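Local atomic coordinates of putative exported protein (Peptoclostridium difficile, PDB entry 5TTA), a protein that is of unknown function but belongs to the DUF5780 family and is probably exported from the cell by way of a signal peptide. Residues A[70-81]-A[205-216]. Residues are numbered along the deposited sequence; the frame is centred on the assembly and turned at random.
Sequences KAIMDYEITCLA and YIISCVKQVTFN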
loop_
_atom_site.group_PDB
_atom_site.type_symbol
_atom_site.label_atom_id
_atom_site.label_comp_id
_atom_site.label_asym_id
_atom_site.label_seq_id
_atom_site.Cartn_x
_atom_site.Cartn_y
_atom_site.Cartn_z
ATOM N N LYS A 70 -26.446 -0.227 -2.692
ATOM C CA LYS A 70 -25.091 -0.737 -2.793
ATOM C C LYS A 70 -24.137 0.211 -2.093
ATOM O O LYS A 70 -24.329 1.431 -2.124
ATOM C CB LYS A 70 -24.673 -0.896 -4.258
ATOM C CG LYS A 70 -25.536 -1.863 -5.051
ATOM C CD LYS A 70 -25.115 -1.855 -6.519
ATOM C CE LYS A 70 -25.844 -0.769 -7.310
ATOM N NZ LYS A 70 -25.485 -0.772 -8.763
ATOM N N ALA A 71 -23.116 -0.363 -1.457
ATOM C CA ALA A 71 -22.061 0.432 -0.843
ATOM C C ALA A 71 -21.229 1.142 -1.907
ATOM O O ALA A 71 -20.895 0.557 -2.940
ATOM C CB ALA A 71 -21.168 -0.463 0.004
ATOM N N ILE A 72 -20.858 2.391 -1.636
ATOM C CA ILE A 72 -20.126 3.227 -2.589
ATOM C C ILE A 72 -18.656 3.289 -2.174
ATOM O O ILE A 72 -18.312 3.852 -1.125
ATOM C CB ILE A 72 -20.748 4.628 -2.688
ATOM C CG1 ILE A 72 -22.100 4.543 -3.427
ATOM C CG2 ILE A 72 -19.784 5.619 -3.391
ATOM C CD1 ILE A 72 -22.959 5.784 -3.307
HETATM N N MSE A 73 -17.781 2.711 -2.999
HETATM C CA MSE A 73 -16.363 2.666 -2.664
HETATM C C MSE A 73 -15.571 3.845 -3.225
HETATM O O MSE A 73 -14.500 4.142 -2.702
HETATM C CB MSE A 73 -15.736 1.339 -3.129
HETATM C CG MSE A 73 -15.271 1.289 -4.563
HETATM SE SE MSE A 73 -14.512 -0.475 -4.981
HETATM C CE MSE A 73 -12.968 -0.376 -3.899
ATOM N N ASP A 74 -16.068 4.526 -4.272
ATOM C CA ASP A 74 -15.372 5.693 -4.799
ATOM C C ASP A 74 -16.386 6.618 -5.465
ATOM O O ASP A 74 -17.497 6.214 -5.803
ATOM C CB ASP A 74 -14.246 5.281 -5.788
ATOM C CG ASP A 74 -13.200 6.394 -6.023
ATOM O OD1 ASP A 74 -13.216 7.444 -5.339
ATOM O OD2 ASP A 74 -12.348 6.213 -6.913
ATOM N N TYR A 75 -16.027 7.889 -5.587
ATOM C CA TYR A 75 -16.884 8.832 -6.297
ATOM C C TYR A 75 -16.009 9.895 -6.930
ATOM O O TYR A 75 -14.835 10.042 -6.594
ATOM C CB TYR A 75 -17.966 9.471 -5.384
ATOM C CG TYR A 75 -17.439 10.256 -4.185
ATOM C CD1 TYR A 75 -16.631 11.391 -4.357
ATOM C CD2 TYR A 75 -17.800 9.906 -2.893
ATOM C CE1 TYR A 75 -16.157 12.115 -3.272
ATOM C CE2 TYR A 75 -17.349 10.624 -1.806
ATOM C CZ TYR A 75 -16.532 11.727 -1.996
ATOM O OH TYR A 75 -16.082 12.433 -0.893
ATOM N N GLU A 76 -16.593 10.624 -7.872
ATOM C CA GLU A 76 -16.020 11.863 -8.384
ATOM C C GLU A 76 -17.112 12.916 -8.306
ATOM O O GLU A 76 -18.209 12.716 -8.843
ATOM C CB GLU A 76 -15.497 11.710 -9.817
ATOM C CG GLU A 76 -14.402 10.660 -9.911
ATOM C CD GLU A 76 -13.834 10.480 -11.312
ATOM O OE1 GLU A 76 -12.917 9.636 -11.461
ATOM O OE2 GLU A 76 -14.289 11.170 -12.255
ATOM N N ILE A 77 -16.819 14.025 -7.632
ATOM C CA ILE A 77 -17.797 15.084 -7.421
ATOM C C ILE A 77 -17.154 16.402 -7.812
ATOM O O ILE A 77 -16.085 16.750 -7.289
ATOM C CB ILE A 77 -18.286 15.134 -5.963
ATOM C CG1 ILE A 77 -19.128 13.895 -5.654
ATOM C CG2 ILE A 77 -19.093 16.394 -5.731
ATOM C CD1 ILE A 77 -19.608 13.846 -4.184
ATOM N N THR A 78 -17.786 17.131 -8.745
ATOM C CA THR A 78 -17.201 18.370 -9.244
ATOM C C THR A 78 -17.900 19.547 -8.583
ATOM O O THR A 78 -19.129 19.567 -8.480
ATOM C CB THR A 78 -17.317 18.480 -10.770
ATOM O OG1 THR A 78 -16.555 17.435 -11.382
ATOM C CG2 THR A 78 -16.776 19.836 -11.264
ATOM N N CYS A 79 -17.112 20.534 -8.149
ATOM C CA CYS A 79 -17.638 21.750 -7.549
ATOM C C CYS A 79 -17.232 22.983 -8.349
ATOM O O CYS A 79 -16.181 23.010 -8.997
ATOM C CB CYS A 79 -17.147 21.957 -6.124
ATOM S SG CYS A 79 -17.637 20.625 -4.973
ATOM N N LEU A 80 -18.081 23.994 -8.236
ATOM C CA LEU A 80 -17.955 25.317 -8.825
ATOM C C LEU A 80 -18.246 26.324 -7.732
ATOM O O LEU A 80 -19.007 26.032 -6.807
ATOM C CB LEU A 80 -18.949 25.505 -9.984
ATOM C CG LEU A 80 -18.780 24.482 -11.103
ATOM C CD1 LEU A 80 -19.931 24.685 -12.134
ATOM C CD2 LEU A 80 -17.455 24.698 -11.802
ATOM N N ALA A 81 -17.609 27.489 -7.812
ATOM C CA ALA A 81 -17.705 28.485 -6.748
ATOM C C ALA A 81 -18.130 29.832 -7.307
ATOM O O ALA A 81 -17.748 30.197 -8.419
ATOM C CB ALA A 81 -16.352 28.630 -6.011
ATOM N N TYR A 205 -21.065 30.811 -2.529
ATOM C CA TYR A 205 -21.852 29.662 -2.919
ATOM C C TYR A 205 -20.961 28.643 -3.591
ATOM O O TYR A 205 -20.098 28.986 -4.407
ATOM C CB TYR A 205 -22.982 30.052 -3.909
ATOM C CG TYR A 205 -23.875 31.192 -3.477
ATOM C CD1 TYR A 205 -25.008 30.954 -2.681
ATOM C CD2 TYR A 205 -23.646 32.491 -3.928
ATOM C CE1 TYR A 205 -25.847 31.982 -2.309
ATOM C CE2 TYR A 205 -24.487 33.526 -3.574
ATOM C CZ TYR A 205 -25.586 33.269 -2.759
ATOM O OH TYR A 205 -26.407 34.303 -2.394
ATOM N N ILE A 206 -21.202 27.390 -3.264
ATOM C CA ILE A 206 -20.579 26.261 -3.930
ATOM C C ILE A 206 -21.711 25.408 -4.466
ATOM O O ILE A 206 -22.645 25.085 -3.725
ATOM C CB ILE A 206 -19.681 25.478 -2.961
ATOM C CG1 ILE A 206 -18.514 26.382 -2.532
ATOM C CG2 ILE A 206 -19.208 24.175 -3.588
ATOM C CD1 ILE A 206 -17.695 25.775 -1.489
ATOM N N ILE A 207 -21.685 25.104 -5.760
ATOM C CA ILE A 207 -22.667 24.181 -6.314
ATOM C C ILE A 207 -21.895 22.991 -6.841
ATOM O O ILE A 207 -20.771 23.149 -7.325
ATOM C CB ILE A 207 -23.540 24.844 -7.410
ATOM C CG1 ILE A 207 -22.671 25.334 -8.563
ATOM C CG2 ILE A 207 -24.308 26.050 -6.813
ATOM C CD1 ILE A 207 -23.518 25.829 -9.794
ATOM N N SER A 208 -22.481 21.795 -6.710
ATOM C CA SER A 208 -21.781 20.555 -6.993
ATOM C C SER A 208 -22.621 19.611 -7.843
ATOM O O SER A 208 -23.848 19.764 -7.984
ATOM C CB SER A 208 -21.360 19.851 -5.703
ATOM O OG SER A 208 -20.746 20.792 -4.819
ATOM N N CYS A 209 -21.928 18.640 -8.439
ATOM C CA CYS A 209 -22.595 17.621 -9.247
ATOM C C CYS A 209 -21.764 16.351 -9.185
ATOM O O CYS A 209 -20.540 16.405 -9.365
ATOM C CB CYS A 209 -22.760 18.086 -10.705
ATOM S SG CYS A 209 -23.691 16.963 -11.801
ATOM N N VAL A 210 -22.437 15.226 -8.938
ATOM C CA VAL A 210 -21.802 13.915 -9.004
ATOM C C VAL A 210 -21.453 13.616 -10.451
ATOM O O VAL A 210 -22.318 13.705 -11.330
ATOM C CB VAL A 210 -22.734 12.834 -8.454
ATOM C CG1 VAL A 210 -22.090 11.454 -8.618
ATOM C CG2 VAL A 210 -23.087 13.114 -6.975
ATOM N N LYS A 211 -20.192 13.274 -10.698
ATOM C CA LYS A 211 -19.731 12.906 -12.033
ATOM C C LYS A 211 -19.868 11.406 -12.243
ATOM O O LYS A 211 -20.426 10.961 -13.246
ATOM C CB LYS A 211 -18.284 13.384 -12.227
ATOM C CG LYS A 211 -17.619 13.040 -13.577
ATOM C CD LYS A 211 -16.247 13.734 -13.657
ATOM C CE LYS A 211 -15.535 13.500 -15.003
ATOM N NZ LYS A 211 -14.893 12.159 -15.068
ATOM N N GLN A 212 -19.415 10.617 -11.284
ATOM C CA GLN A 212 -19.599 9.170 -11.328
ATOM C C GLN A 212 -19.423 8.603 -9.924
ATOM O O GLN A 212 -18.906 9.269 -9.022
ATOM C CB GLN A 212 -18.608 8.507 -12.288
ATOM C CG GLN A 212 -17.140 8.655 -11.904
ATOM C CD GLN A 212 -16.246 7.784 -12.789
ATOM O OE1 GLN A 212 -16.182 7.978 -13.995
ATOM N NE2 GLN A 212 -15.587 6.806 -12.188
ATOM N N VAL A 213 -19.825 7.348 -9.757
ATOM C CA VAL A 213 -19.562 6.622 -8.512
ATOM C C VAL A 213 -19.174 5.197 -8.864
ATOM O O VAL A 213 -19.541 4.666 -9.919
ATOM C CB VAL A 213 -20.732 6.601 -7.487
ATOM C CG1 VAL A 213 -21.338 7.998 -7.215
ATOM C CG2 VAL A 213 -21.780 5.586 -7.842
ATOM N N THR A 214 -18.427 4.573 -7.955
ATOM C CA THR A 214 -17.989 3.188 -8.095
ATOM C C THR A 214 -18.496 2.412 -6.888
ATOM O O THR A 214 -18.230 2.808 -5.750
ATOM C CB THR A 214 -16.463 3.086 -8.165
ATOM O OG1 THR A 214 -15.969 3.914 -9.225
ATOM C CG2 THR A 214 -16.042 1.625 -8.391
ATOM N N PHE A 215 -19.236 1.332 -7.131
ATOM C CA PHE A 215 -19.782 0.532 -6.037
ATOM C C PHE A 215 -18.800 -0.566 -5.631
ATOM O O PHE A 215 -17.780 -0.811 -6.291
ATOM C CB PHE A 215 -21.145 -0.053 -6.436
ATOM C CG PHE A 215 -22.179 0.987 -6.780
ATOM C CD1 PHE A 215 -22.873 1.667 -5.781
ATOM C CD2 PHE A 215 -22.483 1.271 -8.099
ATOM C CE1 PHE A 215 -23.831 2.624 -6.094
ATOM C CE2 PHE A 215 -23.444 2.227 -8.424
ATOM C CZ PHE A 215 -24.121 2.898 -7.423
ATOM N N ASN A 216 -19.095 -1.209 -4.496
ATOM C CA ASN A 216 -18.195 -2.218 -3.948
ATOM C C ASN A 216 -18.037 -3.423 -4.853
ATOM O O ASN A 216 -17.025 -4.121 -4.747
ATOM C CB ASN A 216 -18.669 -2.685 -2.566
ATOM C CG ASN A 216 -18.066 -1.864 -1.448
ATOM O OD1 ASN A 216 -17.582 -0.755 -1.684
ATOM N ND2 ASN A 216 -18.091 -2.397 -0.220
#
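Thr214 O is gripped by two amides of the facing strand, Met73 N at 2.8 Å and Asp74 N at 3.1 Å, the pattern of a classic beta bulge. A second one follows at Glu76 O, which takes Lys211 N at 2.8 Å and, weakly, Gln212 N. Elsewhere strands 72-81 and 205-215 pair antiparallel through regular backbone bonds.

The second bulge sets two neighbouring side chains against Glu76. The extended chain of Glu76 lies alongside Gln212, carboxylate and amide stacked with their planes 7° apart, while Lys211, bent at its last torsion (chi4 -79°), brings NZ to 3.0 Å from Glu76 OE2 in a salt bridge.

At the end of the ladder Lys70 folds over Phe215. A turn at chi3 (-88°) lays Lys70 CE over the middle of the Phe215 ring, 3.8 Å from its centroid, a CH-pi contact, with Lys70 NZ over the same face in a cation-pi contact; Val213 CG2 backs the opposite face. On the Tyr75 side, Ile77 and Cys79 meet strand 58-66, whereas Leu80 and Ile207 pack on helix 226-233. Met73 and Lys211 are extra on opposite strands, so the second bulge cancels the first shift; the Lys211 charge probably stabilises the Glu76 carboxylate.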